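Local coordinates for putative branched chain amino acid ABC transporter, periplasmic amino acid-binding protein (Brucella ovis, PDB 4XFK) that serves as the periplasmic amino-acid-binding component of an ABC transport system, probably presenting branched-chain and related amino acids to the membrane transporter, at residues A[327-332]-A[341-346]; A[113-118]-A[301-306]; A[120-125]-A[131-136]; A[352-357]-A[383-388]; A[46-51]-A[308-313]. The protein carries 1 engineered substitution. One frame throughout, in Å; residues are numbered along the deposited sequence. Where two conformers were deposited one is given.

Contact 1: A[327-332]-A[341-346]; sequences LAIENA and YSMRSD. With NA (sodium ion), chain E.
Met343, on the second strand of the β-hairpin formed by strands 333-336 and 339-343, packs against Ile329 in the last turn of helix 322-331, just before that hairpin in the chain. Its CB lies 3.5 Å from Ile329 O. CG stands anti to the backbone N (chi1 -179°) and grazes the same carbonyl, and bends at the next two torsions fold the thioether back so that methyl CE meets Ile329 CG2 at 4.1 Å. The two side chains lie side by side, pointing the same way, and Phe132 touches both. A flexible methionine suits this place because it can curl along the helix.

The polar seam between the backbones is bridged by water. Glu330 O and Met343 O are two acceptors that cannot bond to each other although only 3.6 Å apart, and one water donates to both; another accepts from Met343 N at 2.9 Å. Glu330 carries its carboxylate past Ser345 CB, and OE2 is hydrogen-bonded to His348 NE2 and salt-bridged to Arg397 NH1. In one of two conformers of Ser345, OG sits between the backbone N and the carbonyl carbon (chi1 62°) and faces a sodium ion at 2.4 Å, beside five water ligands.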
# COMPACT_ATOMS: atom_id res chain seq x y z
N LEU A 327 5.52 19.60 -8.25
CA LEU A 327 5.87 19.53 -9.67
C LEU A 327 7.07 18.63 -9.88
O LEU A 327 7.12 17.86 -10.84
CB LEU A 327 6.13 20.93 -10.23
CG LEU A 327 4.90 21.85 -10.24
CD1 LEU A 327 5.33 23.29 -10.53
CD2 LEU A 327 3.87 21.38 -11.26
N ALA A 328 8.05 18.70 -8.98
CA ALA A 328 9.21 17.83 -9.10
C ALA A 328 8.82 16.35 -8.95
O ALA A 328 9.39 15.50 -9.63
CB ALA A 328 10.29 18.22 -8.09
N ILE A 329 7.85 16.04 -8.10
CA ILE A 329 7.40 14.66 -7.98
C ILE A 329 6.77 14.20 -9.30
O ILE A 329 7.06 13.12 -9.79
CB ILE A 329 6.40 14.45 -6.83
CG1 ILE A 329 7.03 14.79 -5.48
CG2 ILE A 329 5.91 12.99 -6.81
CD1 ILE A 329 6.02 14.89 -4.34
N GLU A 330 5.92 15.05 -9.88
CA GLU A 330 5.32 14.74 -11.17
C GLU A 330 6.36 14.43 -12.23
O GLU A 330 6.15 13.57 -13.09
CB GLU A 330 4.45 15.91 -11.66
CG GLU A 330 3.19 16.13 -10.87
CD GLU A 330 2.29 17.18 -11.49
OE1 GLU A 330 2.81 18.08 -12.19
OE2 GLU A 330 1.06 17.10 -11.32
N ASN A 331 7.47 15.17 -12.19
CA ASN A 331 8.50 15.08 -13.23
C ASN A 331 9.57 14.03 -12.95
O ASN A 331 10.41 13.76 -13.81
CB ASN A 331 9.20 16.43 -13.40
CG ASN A 331 8.25 17.54 -13.80
OD1 ASN A 331 7.21 17.31 -14.39
ND2 ASN A 331 8.64 18.78 -13.49
N ALA A 332 9.55 13.44 -11.76
CA ALA A 332 10.64 12.58 -11.32
C ALA A 332 10.48 11.13 -11.74
O ALA A 332 9.37 10.62 -11.87
CB ALA A 332 10.78 12.66 -9.80
N TYR A 341 10.17 3.63 -11.31
CA TYR A 341 9.09 4.19 -10.57
C TYR A 341 8.90 5.64 -11.03
O TYR A 341 9.87 6.40 -11.12
CB TYR A 341 9.50 4.10 -9.12
CG TYR A 341 8.41 4.30 -8.14
CD1 TYR A 341 7.98 5.58 -7.86
CD2 TYR A 341 7.84 3.24 -7.48
CE1 TYR A 341 6.99 5.80 -6.96
CE2 TYR A 341 6.83 3.44 -6.57
CZ TYR A 341 6.42 4.73 -6.32
OH TYR A 341 5.44 5.01 -5.42
N SER A 342 7.67 6.02 -11.35
CA SER A 342 7.38 7.39 -11.77
C SER A 342 5.99 7.78 -11.30
O SER A 342 5.32 7.00 -10.63
CB SER A 342 7.51 7.55 -13.29
OG SER A 342 6.58 6.73 -13.98
N MET A 343 5.55 8.99 -11.64
CA MET A 343 4.28 9.52 -11.16
C MET A 343 3.42 9.99 -12.32
O MET A 343 3.88 10.77 -13.16
CB MET A 343 4.54 10.70 -10.22
CG MET A 343 3.28 11.31 -9.63
SD MET A 343 2.28 10.15 -8.66
CE MET A 343 3.43 9.73 -7.34
N ARG A 344 2.17 9.54 -12.37
CA ARG A 344 1.25 10.02 -13.39
C ARG A 344 0.68 11.37 -12.98
O ARG A 344 0.15 11.52 -11.88
CB ARG A 344 0.14 9.01 -13.63
CG ARG A 344 -0.80 9.44 -14.73
CD ARG A 344 -1.60 8.25 -15.24
NE ARG A 344 -2.46 7.69 -14.20
CZ ARG A 344 -3.08 6.52 -14.30
NH1 ARG A 344 -2.91 5.77 -15.38
NH2 ARG A 344 -3.85 6.08 -13.31
N SER A 345 0.77 12.36 -13.85
CA SER A 345 0.38 13.71 -13.47
C SER A 345 -1.13 13.90 -13.39
O SER A 345 -1.60 14.71 -12.60
CB SER A 345 0.99 14.73 -14.42
OG SER A 345 0.51 14.52 -15.73
N ASP A 346 -1.88 13.13 -14.18
CA ASP A 346 -3.33 13.32 -14.26
C ASP A 346 -4.01 13.17 -12.91
O ASP A 346 -4.94 13.92 -12.59
CB ASP A 346 -3.96 12.31 -15.21
CG ASP A 346 -3.33 12.30 -16.58
OD1 ASP A 346 -2.10 12.08 -16.68
OD2 ASP A 346 -4.08 12.51 -17.56
NA NA E . 1.81 13.91 -17.68
O HOH W 1 7.09 10.98 -13.12
O HOH W 2 4.01 13.03 -14.52
O HOH W 3 2.15 11.84 -16.40
O HOH W 4 -0.36 13.02 -18.36
O HOH W 5 3.87 14.72 -16.37
O HOH W 6 3.17 13.19 -19.62
O HOH W 7 1.15 16.05 -18.76

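Contact 2: A[113-118]-A[301-306]; sequences LNLGAE and FGLQLF. With NA (sodium ion), chain D; ACT (acetate ion), chain B.
Methyl CD1 of Leu113 sits over the centre of the Phe306 ring, a CH-pi contact 3.9 Å from the centroid and 13° off the ring normal. This purely apolar contact and a sodium ligand are three residues apart in one segment. Leu113 is next to last in strand 111-114 of the parallel sheet, and helix 296-312 lies against it. In Phe306, chi1 (175°) carries the ring to Leu113 and chi2 (66°) turns its face to CD1. One turn earlier in the helix, Leu303 crosses Leu115 at about a right angle, CD1 to CD1 at 3.9 Å. Gly302, lacking a side chain, leaves room for Leu115 beside the helix.

From the last strand residue, Asn114, onward the contacts are polar. Asn114 OD1 accepts from Gly116 N at 3.0 Å, an Asx turn, and from Ala117 N at 2.8 Å, while its ND2 donates to Ala117 O at 3.1 Å. These bonds, with a further one between ND2 and His131 NE2, fix the rotation of the amide. Gly116 O faces a sodium ion at 2.3 Å, together with Gly85 O, Tyr31 OH and two waters; glycine suits the place, since a CB would lie 3.0 Å from the ion. Glu118 N donates almost straight to the bound acetate, which Ser88 and Tyr166 also hold. Acetate probably comes from the crystallisation liquor, but these groups are consistent with a site for the carboxylate of an amino-acid ligand.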
# COMPACT_ATOMS: atom_id res chain seq x y z
N LEU A 113 1.63 12.89 1.24
CA LEU A 113 2.23 11.73 0.59
C LEU A 113 1.56 10.48 1.14
O LEU A 113 1.79 10.07 2.28
CB LEU A 113 3.73 11.68 0.84
CG LEU A 113 4.51 12.95 0.50
CD1 LEU A 113 5.99 12.70 0.73
CD2 LEU A 113 4.26 13.41 -0.93
N ASN A 114 0.71 9.90 0.32
CA ASN A 114 -0.04 8.71 0.67
C ASN A 114 0.80 7.50 0.31
O ASN A 114 0.99 7.18 -0.86
CB ASN A 114 -1.37 8.76 -0.08
CG ASN A 114 -2.13 7.46 -0.02
OD1 ASN A 114 -1.73 6.51 0.65
ND2 ASN A 114 -3.24 7.41 -0.76
N LEU A 115 1.33 6.83 1.32
CA LEU A 115 2.25 5.73 1.08
C LEU A 115 1.58 4.37 1.09
O LEU A 115 2.28 3.35 1.01
CB LEU A 115 3.40 5.75 2.10
CG LEU A 115 4.33 6.97 2.07
CD1 LEU A 115 5.47 6.78 3.05
CD2 LEU A 115 4.89 7.22 0.67
N GLY A 116 0.26 4.31 1.19
CA GLY A 116 -0.38 3.01 1.19
C GLY A 116 -1.87 2.90 1.44
O GLY A 116 -2.35 1.79 1.69
N ALA A 117 -2.61 4.00 1.42
CA ALA A 117 -4.07 3.91 1.50
C ALA A 117 -4.58 3.66 0.09
O ALA A 117 -4.36 4.49 -0.79
CB ALA A 117 -4.63 5.18 2.07
N GLU A 118 -5.23 2.51 -0.11
CA GLU A 118 -5.40 1.96 -1.45
C GLU A 118 -6.80 2.09 -2.06
O GLU A 118 -7.04 1.61 -3.18
CB GLU A 118 -4.87 0.51 -1.49
CG GLU A 118 -3.43 0.41 -0.97
CD GLU A 118 -2.70 -0.86 -1.35
OE1 GLU A 118 -3.09 -1.54 -2.33
OE2 GLU A 118 -1.70 -1.17 -0.65
N PHE A 301 9.79 2.76 -1.70
CA PHE A 301 9.98 3.14 -3.10
C PHE A 301 9.35 4.51 -3.37
O PHE A 301 9.89 5.32 -4.12
CB PHE A 301 9.41 2.07 -4.05
CG PHE A 301 10.01 0.69 -3.89
CD1 PHE A 301 11.22 0.49 -3.24
CD2 PHE A 301 9.35 -0.42 -4.40
CE1 PHE A 301 11.75 -0.79 -3.10
CE2 PHE A 301 9.88 -1.70 -4.27
CZ PHE A 301 11.07 -1.88 -3.61
N GLY A 302 8.21 4.77 -2.74
CA GLY A 302 7.58 6.07 -2.86
C GLY A 302 8.48 7.16 -2.33
O GLY A 302 8.61 8.22 -2.95
N LEU A 303 9.09 6.91 -1.18
CA LEU A 303 9.99 7.91 -0.61
C LEU A 303 11.29 8.02 -1.39
O LEU A 303 11.93 9.07 -1.37
CB LEU A 303 10.24 7.65 0.88
CG LEU A 303 9.03 7.89 1.78
CD1 LEU A 303 9.30 7.41 3.20
CD2 LEU A 303 8.65 9.37 1.79
N GLN A 304 11.68 6.97 -2.12
CA GLN A 304 12.78 7.09 -3.07
C GLN A 304 12.42 8.03 -4.23
O GLN A 304 13.24 8.85 -4.63
CB GLN A 304 13.23 5.73 -3.60
CG GLN A 304 13.91 4.89 -2.53
CD GLN A 304 14.48 3.58 -3.04
OE1 GLN A 304 14.33 3.25 -4.22
NE2 GLN A 304 15.14 2.83 -2.16
N LEU A 305 11.20 7.93 -4.74
CA LEU A 305 10.77 8.86 -5.78
C LEU A 305 10.71 10.27 -5.22
O LEU A 305 11.14 11.22 -5.88
CB LEU A 305 9.42 8.45 -6.37
CG LEU A 305 8.98 9.32 -7.54
CD1 LEU A 305 9.94 9.19 -8.71
CD2 LEU A 305 7.57 8.98 -7.98
N PHE A 306 10.16 10.42 -4.02
CA PHE A 306 10.12 11.71 -3.34
C PHE A 306 11.53 12.29 -3.18
O PHE A 306 11.75 13.47 -3.44
CB PHE A 306 9.44 11.54 -1.98
CG PHE A 306 9.45 12.78 -1.13
CD1 PHE A 306 8.75 13.92 -1.52
CD2 PHE A 306 10.16 12.81 0.05
CE1 PHE A 306 8.78 15.06 -0.74
CE2 PHE A 306 10.18 13.94 0.84
CZ PHE A 306 9.49 15.07 0.44
NA NA D . -1.88 0.66 3.61
C ACT B . -6.58 0.44 3.17
O ACT B . -7.48 0.81 3.96
OXT ACT B . -6.18 1.29 2.34
CH3 ACT B . -6.03 -0.95 3.22
O HOH W 8 -1.86 -1.21 2.32
O HOH W 9 -2.74 -0.47 5.32

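Contact 3: A[120-125]-A[131-136]; sequences LELTGS and HFRFSP
A bend at chi3 (61°) turns the guanidinium of Arg133 toward Thr123, whose OG1 lies between its own backbone N and carbonyl carbon (chi1 52°), which puts OG1 beside NH1. The arginine stands on strand 131-133, at the edge of the five-stranded parallel sheet; the threonine follows the short 3-10 turn 120-122 in the loop leading to that strand. NH1 donates to OG1 at 2.8 Å, though the bond is bent, with an N-H...O angle of 136°, and OG1 is tilted out of the guanidinium plane.

Leu122 comes across the arginine at about a right angle and lays CB over one face of the guanidinium, 3.7 Å from NH2. Around the rim, NH2 is bonded to Ala117 O and Ala119 O, and NE to Gln349 OE1. With its many donors an arginine is well suited to a buried place walled by carbonyls: it ties the loop to the strand, and bonds round its edge fix its orientation.

His131, two residues earlier on the same side of the strand, reaches the turn too. Its NE2 is hydrogen-bonded to Asn114 ND2, its CE1 lies 3.2 Å from Leu122 O, and at its edge, in the ring plane, Thr123 CG2 approaches CE1 at 3.9 Å.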
# COMPACT_ATOMS: atom_id res chain seq x y z
N LEU A 120 -9.92 3.45 -4.13
CA LEU A 120 -9.94 4.12 -5.42
C LEU A 120 -10.11 5.63 -5.37
O LEU A 120 -9.48 6.35 -6.13
CB LEU A 120 -11.04 3.52 -6.30
CG LEU A 120 -10.83 2.06 -6.67
CD1 LEU A 120 -12.04 1.51 -7.39
CD2 LEU A 120 -9.59 1.91 -7.52
N GLU A 121 -10.98 6.12 -4.48
CA GLU A 121 -11.36 7.52 -4.48
C GLU A 121 -10.18 8.49 -4.33
O GLU A 121 -10.25 9.63 -4.79
CB GLU A 121 -12.40 7.81 -3.39
CG GLU A 121 -11.89 7.63 -1.96
CD GLU A 121 -12.91 8.03 -0.91
OE1 GLU A 121 -14.02 8.45 -1.29
OE2 GLU A 121 -12.59 7.95 0.30
N LEU A 122 -9.10 8.04 -3.69
CA LEU A 122 -7.98 8.93 -3.42
C LEU A 122 -7.31 9.45 -4.69
O LEU A 122 -6.72 10.53 -4.68
CB LEU A 122 -6.99 8.26 -2.45
CG LEU A 122 -7.67 7.89 -1.12
CD1 LEU A 122 -6.81 6.95 -0.33
CD2 LEU A 122 -8.00 9.14 -0.31
N THR A 123 -7.43 8.71 -5.79
CA THR A 123 -6.96 9.21 -7.09
C THR A 123 -8.13 9.32 -8.07
O THR A 123 -7.92 9.45 -9.29
CB THR A 123 -5.87 8.32 -7.69
OG1 THR A 123 -6.32 6.96 -7.72
CG2 THR A 123 -4.58 8.41 -6.88
N GLY A 124 -9.35 9.28 -7.55
CA GLY A 124 -10.56 9.43 -8.35
C GLY A 124 -11.33 10.65 -7.89
O GLY A 124 -10.87 11.78 -8.07
N SER A 125 -12.49 10.43 -7.28
CA SER A 125 -13.36 11.53 -6.88
C SER A 125 -12.74 12.50 -5.86
O SER A 125 -13.15 13.66 -5.79
CB SER A 125 -14.69 11.00 -6.33
OG SER A 125 -14.49 10.28 -5.13
N HIS A 131 -2.20 15.82 -3.12
CA HIS A 131 -2.13 14.41 -2.75
C HIS A 131 -1.36 13.63 -3.82
O HIS A 131 -1.57 13.84 -5.03
CB HIS A 131 -3.54 13.81 -2.58
CG HIS A 131 -3.57 12.31 -2.62
ND1 HIS A 131 -3.79 11.60 -3.78
CD2 HIS A 131 -3.42 11.37 -1.64
CE1 HIS A 131 -3.76 10.30 -3.53
NE2 HIS A 131 -3.54 10.14 -2.24
N PHE A 132 -0.49 12.74 -3.36
CA PHE A 132 0.20 11.81 -4.25
C PHE A 132 0.11 10.42 -3.64
O PHE A 132 0.40 10.25 -2.45
CB PHE A 132 1.68 12.18 -4.37
CG PHE A 132 1.94 13.42 -5.15
CD1 PHE A 132 1.84 14.67 -4.56
CD2 PHE A 132 2.29 13.35 -6.50
CE1 PHE A 132 2.09 15.82 -5.29
CE2 PHE A 132 2.56 14.49 -7.22
CZ PHE A 132 2.45 15.73 -6.62
N ARG A 133 -0.27 9.44 -4.46
CA ARG A 133 -0.30 8.05 -4.00
C ARG A 133 0.86 7.26 -4.59
O ARG A 133 1.05 7.21 -5.81
CB ARG A 133 -1.63 7.36 -4.33
CG ARG A 133 -1.55 5.85 -4.12
CD ARG A 133 -2.86 5.19 -3.75
NE ARG A 133 -3.90 5.35 -4.77
CZ ARG A 133 -5.18 5.20 -4.50
NH1 ARG A 133 -6.09 5.35 -5.45
NH2 ARG A 133 -5.55 4.91 -3.25
N PHE A 134 1.64 6.64 -3.71
CA PHE A 134 2.85 5.91 -4.10
C PHE A 134 2.69 4.40 -4.10
O PHE A 134 3.60 3.66 -4.51
CB PHE A 134 4.02 6.34 -3.21
CG PHE A 134 4.38 7.79 -3.37
CD1 PHE A 134 5.28 8.19 -4.34
CD2 PHE A 134 3.77 8.75 -2.58
CE1 PHE A 134 5.62 9.53 -4.49
CE2 PHE A 134 4.08 10.09 -2.73
CZ PHE A 134 5.01 10.48 -3.69
N SER A 135 1.53 3.95 -3.66
CA SER A 135 1.24 2.53 -3.49
C SER A 135 0.28 2.03 -4.58
O SER A 135 -0.23 2.82 -5.38
CB SER A 135 0.59 2.33 -2.13
OG SER A 135 -0.68 2.96 -2.11
N PRO A 136 0.02 0.72 -4.60
CA PRO A 136 -1.11 0.26 -5.43
C PRO A 136 -2.44 0.83 -4.95
O PRO A 136 -2.54 1.52 -3.93
CB PRO A 136 -1.09 -1.26 -5.26
CG PRO A 136 0.34 -1.57 -4.87
CD PRO A 136 0.75 -0.41 -4.00

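Contact 4: A[352-357]-A[383-388]; sequences FPMVVQ and DESIDP
The chain at Phe352 and Pro353 is extended, at the break in strand 350-360 of the mixed sheet, while residues 383-385 are the end of a short helix and Ile386 is the first to leave helical angles. The two backbones come closest at Pro353 and Ser385, with CA atoms 6.1 Å apart. Met354 pairs through its backbone with Phe380 of the antiparallel strand 373-380; the helix following that strand folds back against the early part of its partner, strand 350-360.

Ser385 does the touching. Its CB rests 3.5 Å from Phe352 O and 3.7 Å from Met354 CG. OG, beside its own backbone N (chi1 -62°), is hydrogen-bonded to Thr381 O and also reaches Met354 CB at 3.5 Å. A serine fits because it is slim enough for the chains to close up, and its hydroxyl, buried here, finds the carbonyl of Thr381, just before the helix.

In Met354, chi2 (-67°) leads the sulphur away from the serine and chi3 turns the methyl. The side chain also touches Ile140 and Thr144 of helix 138-152. SD lies in the plane of the Phe352 ring, at its edge, 3.7 Å from CE1.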
# COMPACT_ATOMS: atom_id res chain seq x y z
N PHE A 352 4.49 1.75 -11.45
CA PHE A 352 5.53 0.85 -10.95
C PHE A 352 5.14 -0.58 -11.28
O PHE A 352 3.97 -0.87 -11.50
CB PHE A 352 5.68 1.01 -9.43
CG PHE A 352 4.37 1.02 -8.70
CD1 PHE A 352 3.69 -0.17 -8.45
CD2 PHE A 352 3.79 2.21 -8.30
CE1 PHE A 352 2.46 -0.17 -7.84
CE2 PHE A 352 2.56 2.22 -7.67
CZ PHE A 352 1.89 1.02 -7.43
N PRO A 353 6.12 -1.50 -11.32
CA PRO A 353 5.80 -2.91 -11.58
C PRO A 353 5.09 -3.59 -10.41
O PRO A 353 5.19 -3.16 -9.26
CB PRO A 353 7.18 -3.56 -11.80
CG PRO A 353 8.16 -2.46 -11.86
CD PRO A 353 7.57 -1.27 -11.19
N MET A 354 4.37 -4.67 -10.73
CA MET A 354 3.72 -5.52 -9.74
C MET A 354 4.18 -6.96 -9.91
O MET A 354 4.35 -7.44 -11.03
CB MET A 354 2.20 -5.43 -9.88
CG MET A 354 1.62 -4.09 -9.43
SD MET A 354 1.79 -3.78 -7.65
CE MET A 354 0.52 -4.88 -7.02
N VAL A 355 4.38 -7.64 -8.79
CA VAL A 355 4.87 -9.01 -8.80
C VAL A 355 3.84 -9.91 -8.15
O VAL A 355 3.47 -9.71 -6.99
CB VAL A 355 6.17 -9.11 -7.99
CG1 VAL A 355 6.80 -10.48 -8.17
CG2 VAL A 355 7.12 -8.03 -8.43
N VAL A 356 3.39 -10.91 -8.90
CA VAL A 356 2.45 -11.88 -8.37
C VAL A 356 3.23 -13.08 -7.84
O VAL A 356 4.15 -13.57 -8.51
CB VAL A 356 1.40 -12.29 -9.41
CG1 VAL A 356 0.25 -13.00 -8.72
CG2 VAL A 356 0.88 -11.05 -10.14
N GLN A 357 2.87 -13.53 -6.64
CA GLN A 357 3.68 -14.44 -5.85
C GLN A 357 2.84 -15.55 -5.25
O GLN A 357 1.68 -15.33 -4.88
CB GLN A 357 4.35 -13.67 -4.71
CG GLN A 357 5.26 -12.53 -5.17
CD GLN A 357 5.39 -11.44 -4.13
OE1 GLN A 357 5.95 -11.65 -3.06
NE2 GLN A 357 4.87 -10.25 -4.45
N ASP A 383 3.61 -0.09 -17.08
CA ASP A 383 2.54 0.13 -18.04
C ASP A 383 1.43 -0.93 -17.95
O ASP A 383 0.25 -0.63 -18.11
CB ASP A 383 3.09 0.20 -19.46
CG ASP A 383 3.83 1.51 -19.74
OD1 ASP A 383 3.47 2.53 -19.11
OD2 ASP A 383 4.76 1.51 -20.57
N GLU A 384 1.82 -2.17 -17.68
CA GLU A 384 0.86 -3.25 -17.52
C GLU A 384 0.09 -3.17 -16.21
O GLU A 384 -1.03 -3.66 -16.11
CB GLU A 384 1.56 -4.61 -17.64
CG GLU A 384 2.02 -4.95 -19.06
CD GLU A 384 2.90 -6.20 -19.12
OE1 GLU A 384 3.54 -6.53 -18.10
OE2 GLU A 384 2.95 -6.86 -20.18
N SER A 385 0.69 -2.53 -15.20
CA SER A 385 0.13 -2.54 -13.85
C SER A 385 -0.80 -1.37 -13.53
O SER A 385 -1.84 -1.56 -12.89
CB SER A 385 1.25 -2.58 -12.80
OG SER A 385 2.03 -3.76 -12.93
N ILE A 386 -0.41 -0.17 -13.94
CA ILE A 386 -1.18 1.01 -13.54
C ILE A 386 -2.60 0.98 -14.12
O ILE A 386 -2.80 0.56 -15.26
CB ILE A 386 -0.43 2.32 -13.91
CG1 ILE A 386 -1.04 3.50 -13.15
CG2 ILE A 386 -0.40 2.55 -15.45
CD1 ILE A 386 -0.24 4.78 -13.26
N ASP A 387 -3.57 1.38 -13.31
CA ASP A 387 -4.97 1.37 -13.74
C ASP A 387 -5.23 2.59 -14.62
O ASP A 387 -4.48 3.56 -14.58
CB ASP A 387 -5.92 1.33 -12.53
CG ASP A 387 -5.69 2.48 -11.53
OD1 ASP A 387 -4.52 2.76 -11.17
OD2 ASP A 387 -6.69 3.08 -11.09
N PRO A 388 -6.30 2.54 -15.43
CA PRO A 388 -6.62 3.71 -16.25
C PRO A 388 -7.00 4.88 -15.36
O PRO A 388 -7.46 4.68 -14.24
CB PRO A 388 -7.85 3.26 -17.05
CG PRO A 388 -7.81 1.77 -17.01
CD PRO A 388 -7.18 1.40 -15.71

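Contact 5: A[46-51]-A[308-313]; sequences GGFNGE and EALKNV
This is a small apolar contact near the surface, in which a turn from a β-alpha-β crossover of the parallel sheet lays one aromatic ring on the end of helix 296-312. The turn lies between helix 26-44 and strand 54-59, far from the centre of the chain. Phe48 supplies the ring and Leu310 the surface beneath it: methyl CD2 of Leu310 stands over the ring centre, a CH-pi contact 3.9 Å from the centroid and 9° off the normal. Phe48 reaches the helix because its CG is anti to the backbone N (chi1 180°), throwing the ring clear of the turn. Leu310 also offers CB, 3.8 Å from Phe48 CD1, so the leucine supports both the middle and one side of the ring.

The loop is shaped by its backbone. Gly46, with positive phi, ends helix 26-44 in a Schellman motif, and Gly47 also takes a positive phi that glycine adopts readily. Phe48 to Glu51 form a type I' turn, closed by Phe48 N to Glu51 O at 2.9 Å and by Glu51 N to Phe48 O at 3.2 Å. Asn49 and Gly50 fill its two corners, residue types that tolerate the left-handed angles needed there. Asn49 ND2 fastens the turn to Glu10 O and Gly318 O.

On the helix side Leu310 continues inward to Ile325 of helix 322-331. Val313, beyond the helix, brings its branched side chain to the ring's edge, near the ring plane, where CG1 lies 4.4 Å from Phe48 CZ.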
# COMPACT_ATOMS: atom_id res chain seq x y z
N GLY A 46 22.39 14.12 3.89
CA GLY A 46 22.42 15.53 4.25
C GLY A 46 21.05 16.17 4.41
O GLY A 46 20.96 17.34 4.80
N GLY A 47 19.98 15.43 4.14
CA GLY A 47 18.64 15.96 4.31
C GLY A 47 18.15 16.74 3.11
O GLY A 47 18.27 16.29 1.98
N PHE A 48 17.59 17.92 3.36
CA PHE A 48 17.08 18.77 2.28
C PHE A 48 17.29 20.23 2.64
O PHE A 48 17.10 20.62 3.79
CB PHE A 48 15.58 18.51 2.02
CG PHE A 48 15.02 19.38 0.92
CD1 PHE A 48 15.49 19.25 -0.38
CD2 PHE A 48 14.05 20.33 1.19
CE1 PHE A 48 15.00 20.06 -1.39
CE2 PHE A 48 13.54 21.13 0.17
CZ PHE A 48 14.02 20.99 -1.11
N ASN A 49 17.70 21.04 1.66
CA ASN A 49 17.80 22.49 1.83
C ASN A 49 18.87 22.88 2.85
O ASN A 49 18.81 23.95 3.46
CB ASN A 49 16.43 23.09 2.22
CG ASN A 49 16.32 24.57 1.90
OD1 ASN A 49 16.88 25.06 0.92
ND2 ASN A 49 15.59 25.30 2.74
N GLY A 50 19.86 22.01 3.01
CA GLY A 50 20.98 22.29 3.90
C GLY A 50 20.76 21.95 5.36
O GLY A 50 21.57 22.31 6.21
N GLU A 51 19.66 21.26 5.66
CA GLU A 51 19.35 20.84 7.02
C GLU A 51 18.83 19.41 7.00
O GLU A 51 18.27 18.96 6.00
CB GLU A 51 18.29 21.74 7.65
CG GLU A 51 18.66 23.23 7.73
CD GLU A 51 19.81 23.52 8.68
OE1 GLU A 51 20.09 22.71 9.58
OE2 GLU A 51 20.43 24.60 8.54
N GLU A 308 14.10 11.70 -5.01
CA GLU A 308 14.55 12.10 -6.33
C GLU A 308 13.97 13.47 -6.70
O GLU A 308 14.67 14.33 -7.23
CB GLU A 308 14.20 11.04 -7.36
CG GLU A 308 14.41 11.45 -8.81
CD GLU A 308 15.86 11.58 -9.20
OE1 GLU A 308 16.75 11.15 -8.42
OE2 GLU A 308 16.12 12.12 -10.30
N ALA A 309 12.68 13.67 -6.41
CA ALA A 309 12.04 14.96 -6.61
C ALA A 309 12.78 16.07 -5.86
O ALA A 309 13.03 17.14 -6.41
CB ALA A 309 10.60 14.91 -6.16
N LEU A 310 13.15 15.81 -4.61
CA LEU A 310 13.83 16.82 -3.81
C LEU A 310 15.16 17.23 -4.45
O LEU A 310 15.53 18.40 -4.41
CB LEU A 310 14.07 16.31 -2.39
CG LEU A 310 12.85 16.18 -1.47
CD1 LEU A 310 13.28 15.70 -0.08
CD2 LEU A 310 12.06 17.48 -1.39
N LYS A 311 15.85 16.26 -5.06
CA LYS A 311 17.12 16.55 -5.74
C LYS A 311 16.91 17.48 -6.93
O LYS A 311 17.85 18.17 -7.35
CB LYS A 311 17.78 15.27 -6.23
CG LYS A 311 18.22 14.32 -5.14
CD LYS A 311 18.86 13.07 -5.73
CE LYS A 311 19.20 12.08 -4.64
NZ LYS A 311 19.83 10.86 -5.20
N ASN A 312 15.70 17.50 -7.48
CA ASN A 312 15.43 18.22 -8.72
C ASN A 312 14.79 19.58 -8.50
O ASN A 312 14.58 20.34 -9.45
CB ASN A 312 14.58 17.38 -9.66
CG ASN A 312 15.27 16.10 -10.07
OD1 ASN A 312 16.50 16.02 -10.05
ND2 ASN A 312 14.49 15.08 -10.43
N VAL A 313 14.48 19.90 -7.25
CA VAL A 313 13.94 21.21 -6.92
C VAL A 313 15.03 22.25 -7.16
O VAL A 313 16.18 22.06 -6.75
CB VAL A 313 13.44 21.25 -5.46
CG1 VAL A 313 13.12 22.68 -5.04
CG2 VAL A 313 12.21 20.36 -5.31

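Overall arrangement
Helix 296-312 joins contacts 2 and 5, whose centres are about 17 Å apart, and contact 1 packs on its flank: Ala332 O meets Leu305 CD1 at 3.5 Å, and Ala328 CB lies 3.4 Å from Ala309 O. Contacts 2 and 3, centres about 10 Å apart, share the parallel sheet, Asn114 N lying 2.8 Å from Phe132 O. Contact 4 reaches contact 3 through the Phe352 ring, whose CZ is 3.4 Å from Pro136 N, and contact 1 through Arg344 NH1, 2.8 Å from Asp387 O. Contact 2, with its sodium and acetate, is centred about 8 Å from the centre of the chain, contact 5 about 25 Å.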